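Local coordinates for protein CDP-4-keto-6-deoxy-D-glucose-3-dehydrase (Yersinia pseudotuberculosis, PDB 3BB8) that probably uses pyridoxal 5'-phosphate to remove the 3-hydroxyl of CDP-4-keto-6-deoxy-D-glucose, a step in making a deoxysugar of lipopolysaccharide, at residues K160-H166 with L186-C192; G86-N90 with F120-V124. The protein carries 1 engineered substitution. One frame throughout, in Å; residues are numbered along the deposited sequence.

Interaction 1. Residues K160-H166 with L186-C192; sequences KAIMIAH and LWLIEDC. With PLP (pyridoxal-5'-phosphate), chain C.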
loop_
_atom_site.group_PDB
_atom_site.type_symbol
_atom_site.label_atom_id
_atom_site.label_comp_id
_atom_site.label_asym_id
_atom_site.label_seq_id
_atom_site.Cartn_x
_atom_site.Cartn_y
_atom_site.Cartn_z
ATOM N N LYS A 160 5.412 5.249 -25.699
ATOM C CA LYS A 160 6.140 4.057 -25.287
ATOM C C LYS A 160 5.239 2.977 -24.724
ATOM O O LYS A 160 5.663 1.840 -24.539
ATOM C CB LYS A 160 7.217 4.417 -24.256
ATOM C CG LYS A 160 8.387 5.187 -24.842
ATOM C CD LYS A 160 9.116 4.340 -25.885
ATOM C CE LYS A 160 10.215 5.129 -26.597
ATOM N NZ LYS A 160 10.897 4.308 -27.647
ATOM N N ALA A 161 3.989 3.316 -24.449
ATOM C CA ALA A 161 3.089 2.314 -23.897
ATOM C C ALA A 161 1.622 2.680 -23.959
ATOM O O ALA A 161 1.245 3.822 -24.217
ATOM C CB ALA A 161 3.476 2.022 -22.439
ATOM N N ILE A 162 0.800 1.676 -23.707
ATOM C CA ILE A 162 -0.637 1.847 -23.677
ATOM C C ILE A 162 -1.113 1.164 -22.411
ATOM O O ILE A 162 -0.804 -0.008 -22.184
ATOM C CB ILE A 162 -1.326 1.175 -24.874
ATOM C CG1 ILE A 162 -0.842 1.802 -26.179
ATOM C CG2 ILE A 162 -2.835 1.315 -24.739
ATOM C CD1 ILE A 162 -1.469 1.185 -27.418
ATOM N N MET A 163 -1.839 1.910 -21.579
ATOM C CA MET A 163 -2.383 1.375 -20.335
ATOM C C MET A 163 -3.850 1.767 -20.285
ATOM O O MET A 163 -4.193 2.942 -20.154
ATOM C CB MET A 163 -1.635 1.940 -19.120
ATOM C CG MET A 163 -2.038 1.290 -17.797
ATOM S SD MET A 163 -0.850 1.611 -16.476
ATOM C CE MET A 163 -1.752 1.086 -15.038
ATOM N N ILE A 164 -4.713 0.766 -20.387
ATOM C CA ILE A 164 -6.151 0.974 -20.403
ATOM C C ILE A 164 -6.844 -0.118 -19.610
ATOM O O ILE A 164 -6.335 -1.233 -19.506
ATOM C CB ILE A 164 -6.679 0.902 -21.843
ATOM C CG1 ILE A 164 -6.061 2.008 -22.685
ATOM C CG2 ILE A 164 -8.183 0.981 -21.853
ATOM C CD1 ILE A 164 -6.466 1.943 -24.143
ATOM N N ALA A 165 -8.021 0.187 -19.082
ATOM C CA ALA A 165 -8.765 -0.796 -18.309
ATOM C C ALA A 165 -9.943 -1.359 -19.102
ATOM O O ALA A 165 -10.523 -0.659 -19.928
ATOM C CB ALA A 165 -9.277 -0.158 -17.012
ATOM N N HIS A 166 -10.272 -2.629 -18.853
ATOM C CA HIS A 166 -11.419 -3.267 -19.490
ATOM C C HIS A 166 -12.573 -2.775 -18.623
ATOM O O HIS A 166 -12.982 -3.426 -17.659
ATOM C CB HIS A 166 -11.298 -4.800 -19.441
ATOM C CG HIS A 166 -10.267 -5.353 -20.379
ATOM N ND1 HIS A 166 -8.991 -5.684 -19.974
ATOM C CD2 HIS A 166 -10.302 -5.566 -21.716
ATOM C CE1 HIS A 166 -8.285 -6.075 -21.021
ATOM N NE2 HIS A 166 -9.057 -6.011 -22.091
ATOM N N LEU A 186 4.993 -0.927 -28.587
ATOM C CA LEU A 186 4.596 -0.261 -27.358
ATOM C C LEU A 186 4.292 -1.285 -26.277
ATOM O O LEU A 186 3.814 -2.383 -26.569
ATOM C CB LEU A 186 3.339 0.572 -27.596
ATOM C CG LEU A 186 3.364 1.631 -28.694
ATOM C CD1 LEU A 186 1.958 2.190 -28.875
ATOM C CD2 LEU A 186 4.353 2.733 -28.335
ATOM N N TRP A 187 4.583 -0.915 -25.032
ATOM C CA TRP A 187 4.297 -1.763 -23.877
ATOM C C TRP A 187 2.785 -1.740 -23.697
ATOM O O TRP A 187 2.154 -0.715 -23.948
ATOM C CB TRP A 187 4.924 -1.179 -22.602
ATOM C CG TRP A 187 6.390 -1.374 -22.459
ATOM C CD1 TRP A 187 7.359 -0.416 -22.537
ATOM C CD2 TRP A 187 7.056 -2.600 -22.163
ATOM N NE1 TRP A 187 8.593 -0.975 -22.301
ATOM C CE2 TRP A 187 8.433 -2.316 -22.069
ATOM C CE3 TRP A 187 6.620 -3.916 -21.961
ATOM C CZ2 TRP A 187 9.376 -3.294 -21.781
ATOM C CZ3 TRP A 187 7.554 -4.885 -21.675
ATOM C CH2 TRP A 187 8.918 -4.571 -21.586
ATOM N N LEU A 188 2.198 -2.847 -23.257
ATOM C CA LEU A 188 0.755 -2.875 -23.036
ATOM C C LEU A 188 0.364 -3.326 -21.628
ATOM O O LEU A 188 0.656 -4.459 -21.224
ATOM C CB LEU A 188 0.046 -3.792 -24.047
ATOM C CG LEU A 188 -1.462 -3.932 -23.745
ATOM C CD1 LEU A 188 -2.156 -2.624 -24.081
ATOM C CD2 LEU A 188 -2.086 -5.083 -24.529
ATOM N N ILE A 189 -0.308 -2.450 -20.885
ATOM C CA ILE A 189 -0.763 -2.813 -19.544
ATOM C C ILE A 189 -2.290 -2.904 -19.503
ATOM O O ILE A 189 -2.994 -1.938 -19.809
ATOM C CB ILE A 189 -0.290 -1.803 -18.478
ATOM C CG1 ILE A 189 1.229 -1.898 -18.329
ATOM C CG2 ILE A 189 -0.951 -2.110 -17.130
ATOM C CD1 ILE A 189 1.837 -0.813 -17.509
ATOM N N GLU A 190 -2.784 -4.079 -19.129
ATOM C CA GLU A 190 -4.215 -4.336 -19.024
ATOM C C GLU A 190 -4.734 -4.175 -17.597
ATOM O O GLU A 190 -4.501 -5.042 -16.753
ATOM C CB GLU A 190 -4.531 -5.769 -19.442
ATOM C CG GLU A 190 -4.718 -6.044 -20.910
ATOM C CD GLU A 190 -5.018 -7.516 -21.136
ATOM O OE1 GLU A 190 -4.061 -8.316 -21.239
ATOM O OE2 GLU A 190 -6.210 -7.882 -21.178
ATOM N N ASP A 191 -5.438 -3.081 -17.323
ATOM C CA ASP A 191 -6.028 -2.887 -16.003
ATOM C C ASP A 191 -7.313 -3.719 -16.013
ATOM O O ASP A 191 -8.298 -3.353 -16.657
ATOM C CB ASP A 191 -6.350 -1.406 -15.770
ATOM C CG ASP A 191 -7.041 -1.152 -14.430
ATOM O OD1 ASP A 191 -7.039 0.020 -13.985
ATOM O OD2 ASP A 191 -7.591 -2.110 -13.831
ATOM N N CYS A 192 -7.276 -4.846 -15.309
ATOM C CA CYS A 192 -8.394 -5.780 -15.204
ATOM C C CYS A 192 -8.990 -5.726 -13.805
ATOM O O CYS A 192 -9.593 -6.703 -13.345
ATOM C CB CYS A 192 -7.912 -7.213 -15.473
ATOM S SG CYS A 192 -7.160 -7.451 -17.095
HETATM N N1 PLP C . -8.945 0.630 -11.849
HETATM C C2 PLP C . -10.304 0.382 -11.948
HETATM C C2A PLP C . -10.931 0.425 -13.335
HETATM C C3 PLP C . -11.061 0.096 -10.772
HETATM O O3 PLP C . -12.389 -0.147 -10.823
HETATM C C4 PLP C . -10.402 0.060 -9.470
HETATM C C4A PLP C . -11.274 -0.290 -8.215
HETATM C C5 PLP C . -8.995 0.337 -9.434
HETATM C C6 PLP C . -8.294 0.620 -10.670
HETATM C C5A PLP C . -8.113 0.360 -8.223
HETATM O O4P PLP C . -8.449 -0.547 -7.271
HETATM P P PLP C . -8.475 -0.270 -5.688
HETATM O O1P PLP C . -8.414 -1.635 -5.035
HETATM O O2P PLP C . -9.912 0.467 -5.409
HETATM O O3P PLP C . -7.306 0.639 -5.293
#
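Met163 and Ile189 meet because the methionine chain leaves with CG opposite its own backbone N (chi1 -173°) and runs on extended, across the beta-branch of Ile189. Its CG lies 3.6 Å from Ile189 CB, and SD reaches the methyls CG2 and CD1 of the same residue. Asp191 pairs with Ala165 across the strands, their CB atoms 3.4 Å apart. With CG opposite the backbone N (chi1 177°), its carboxylate is carried forward to the cofactor. There pyridoxal phosphate N1 donates to Asp191 OD1 at 2.9 Å. Thr123 also bonds to OD1, while OD2 takes the backbone N of Cys193, so the carboxylate is held from several directions.

On the other face, Ile162 CD1 packs against Leu186 CD1 at 3.9 Å, and Leu188 CD1 crosses near Ile162 CB. Glu190 points to this side, and its carboxylate accepts backbone N-H groups of Gly206, Phe208 and Gly209.

Six backbone bonds join the strands in parallel. Ile189 N to Ile162 O is short, at 2.8 Å, and Ile164 N to Ile189 O is the longest, at 3.3 Å. Helix 174-184 makes the connection, giving a beta-alpha-beta unit. A strand-end aspartate facing the pyridine nitrogen and accepting its N-H is the hallmark of the aspartate aminotransferase fold, where it probably keeps that nitrogen protonated.

Interaction 2. Residues G86-N90 with F120-V124; sequences GSSAN and FPTTV. With PLP (pyridoxal-5'-phosphate), chain C.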
loop_
_atom_site.group_PDB
_atom_site.type_symbol
_atom_site.label_atom_id
_atom_site.label_comp_id
_atom_site.label_asym_id
_atom_site.label_seq_id
_atom_site.Cartn_x
_atom_site.Cartn_y
_atom_site.Cartn_z
ATOM N N GLY A 86 -5.803 -2.457 -5.957
ATOM C CA GLY A 86 -5.765 -2.435 -7.402
ATOM C C GLY A 86 -4.963 -1.219 -7.849
ATOM O O GLY A 86 -4.211 -1.287 -8.837
ATOM N N SER A 87 -5.116 -0.104 -7.132
ATOM C CA SER A 87 -4.384 1.116 -7.479
ATOM C C SER A 87 -2.876 0.862 -7.321
ATOM O O SER A 87 -2.072 1.287 -8.141
ATOM C CB SER A 87 -4.806 2.280 -6.573
ATOM O OG SER A 87 -6.197 2.543 -6.660
ATOM N N SER A 88 -2.490 0.163 -6.258
ATOM C CA SER A 88 -1.069 -0.119 -6.060
ATOM C C SER A 88 -0.574 -1.048 -7.168
ATOM O O SER A 88 0.566 -0.928 -7.617
ATOM C CB SER A 88 -0.830 -0.764 -4.693
ATOM O OG SER A 88 -1.071 0.171 -3.667
ATOM N N ALA A 89 -1.428 -1.970 -7.603
ATOM C CA ALA A 89 -1.044 -2.884 -8.670
ATOM C C ALA A 89 -0.737 -2.063 -9.917
ATOM O O ALA A 89 0.316 -2.245 -10.541
ATOM C CB ALA A 89 -2.163 -3.891 -8.950
ATOM N N ASN A 90 -1.644 -1.151 -10.275
ATOM C CA ASN A 90 -1.431 -0.294 -11.445
ATOM C C ASN A 90 -0.127 0.487 -11.280
ATOM O O ASN A 90 0.648 0.617 -12.232
ATOM C CB ASN A 90 -2.593 0.689 -11.637
ATOM C CG ASN A 90 -3.827 0.036 -12.260
ATOM O OD1 ASN A 90 -4.923 0.592 -12.231
ATOM N ND2 ASN A 90 -3.647 -1.138 -12.829
ATOM N N PHE A 120 -11.070 5.151 -14.415
ATOM C CA PHE A 120 -10.790 5.307 -13.000
ATOM C C PHE A 120 -9.457 6.035 -12.840
ATOM O O PHE A 120 -8.506 5.759 -13.573
ATOM C CB PHE A 120 -10.731 3.939 -12.320
ATOM C CG PHE A 120 -10.753 4.023 -10.829
ATOM C CD1 PHE A 120 -11.926 4.361 -10.165
ATOM C CD2 PHE A 120 -9.584 3.860 -10.089
ATOM C CE1 PHE A 120 -11.940 4.545 -8.785
ATOM C CE2 PHE A 120 -9.589 4.043 -8.711
ATOM C CZ PHE A 120 -10.768 4.388 -8.060
ATOM N N PRO A 121 -9.378 6.986 -11.892
ATOM C CA PRO A 121 -8.158 7.761 -11.644
ATOM C C PRO A 121 -6.821 7.018 -11.556
ATOM O O PRO A 121 -5.883 7.367 -12.262
ATOM C CB PRO A 121 -8.491 8.545 -10.362
ATOM C CG PRO A 121 -9.677 7.838 -9.787
ATOM C CD PRO A 121 -10.451 7.429 -10.990
ATOM N N THR A 122 -6.740 5.984 -10.727
ATOM C CA THR A 122 -5.482 5.259 -10.569
ATOM C C THR A 122 -5.033 4.407 -11.771
ATOM O O THR A 122 -3.967 3.782 -11.746
ATOM C CB THR A 122 -5.496 4.425 -9.281
ATOM O OG1 THR A 122 -6.550 3.458 -9.324
ATOM C CG2 THR A 122 -5.713 5.345 -8.084
ATOM N N THR A 123 -5.837 4.392 -12.828
ATOM C CA THR A 123 -5.456 3.669 -14.048
ATOM C C THR A 123 -4.451 4.572 -14.758
ATOM O O THR A 123 -3.502 4.108 -15.389
ATOM C CB THR A 123 -6.663 3.471 -14.995
ATOM O OG1 THR A 123 -7.565 2.532 -14.415
ATOM C CG2 THR A 123 -6.216 2.969 -16.379
ATOM N N VAL A 124 -4.665 5.876 -14.606
ATOM C CA VAL A 124 -3.844 6.896 -15.254
ATOM C C VAL A 124 -2.796 7.571 -14.365
ATOM O O VAL A 124 -1.722 7.944 -14.853
ATOM C CB VAL A 124 -4.764 7.993 -15.873
ATOM C CG1 VAL A 124 -3.943 9.113 -16.498
ATOM C CG2 VAL A 124 -5.673 7.362 -16.934
HETATM N N1 PLP C . -8.945 0.630 -11.849
HETATM C C2 PLP C . -10.304 0.382 -11.948
HETATM C C2A PLP C . -10.931 0.425 -13.335
HETATM C C3 PLP C . -11.061 0.096 -10.772
HETATM O O3 PLP C . -12.389 -0.147 -10.823
HETATM C C4 PLP C . -10.402 0.060 -9.470
HETATM C C4A PLP C . -11.274 -0.290 -8.215
HETATM C C5 PLP C . -8.995 0.337 -9.434
HETATM C C6 PLP C . -8.294 0.620 -10.670
HETATM C C5A PLP C . -8.113 0.360 -8.223
HETATM O O4P PLP C . -8.449 -0.547 -7.271
HETATM P P PLP C . -8.475 -0.270 -5.688
HETATM O O1P PLP C . -8.414 -1.635 -5.035
HETATM O O2P PLP C . -9.912 0.467 -5.409
HETATM O O3P PLP C . -7.306 0.639 -5.293
#
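Phe120 turns the edge of its ring to Ser87, with CE2 4.2 Å from Ser87 OG. One face of the ring lies over the pyridine of pyridoxal phosphate, where CD2 comes within 3.5 Å of the cofactor C6. Pro121 CD, next along the chain, sits against the opposite face. The ring also meets Phe377 edge-to-face and Trp247 of the second subunit.

Thr122 makes the polar bond of the contact. Its OG1 lies between the backbone N and the carbonyl carbon (chi1 61°) and donates to Ser87 OG at 2.8 Å. The methyl CG2 is also close to that hydroxyl. Its backbone O rests 3.4 Å from Asn90 CB.

Thr123 sets off with CB away from helix 86-96, and its OG1 is hydrogen-bonded to Asp191, the partner of the pyridine nitrogen.

Ser87 OG passes the chain on and donates to phosphate oxygen O3P at 2.6 Å. Ser87 N gives O3P a second bond, and Gly86 N donates to O1P at 2.9 Å. The phosphate therefore sits at the N-terminus of helix 86-96, whose dipole would help to stabilise its negative charge. Thr122 lines the cofactor pocket itself, and towards the phosphate it acts as a second-shell residue: its bond probably orients the serine hydroxyl that donates to O3P.

Overall arrangement
Interaction 2 closes along the chain before interaction 1 opens, and their centres lie 11 Å apart. Both belong to the large domain of the aspartate aminotransferase fold. Interaction 1 joins two parallel neighbours of the mixed central sheet, strands 159-165 and 187-191. Interaction 2 joins the N-terminal ends of helices 86-96 and 121-129. The two contacts touch directly: the methyl CE of Met163 packs against Asn90 CB and Thr123 O, both at 3.5 Å. Together they hold opposite ends of one cofactor, the sheet at the pyridine nitrogen and helix 86-96 at the phosphate. Trp247 of the second subunit adds a hydrogen bond to the cofactor through NE1, so the site draws on both chains.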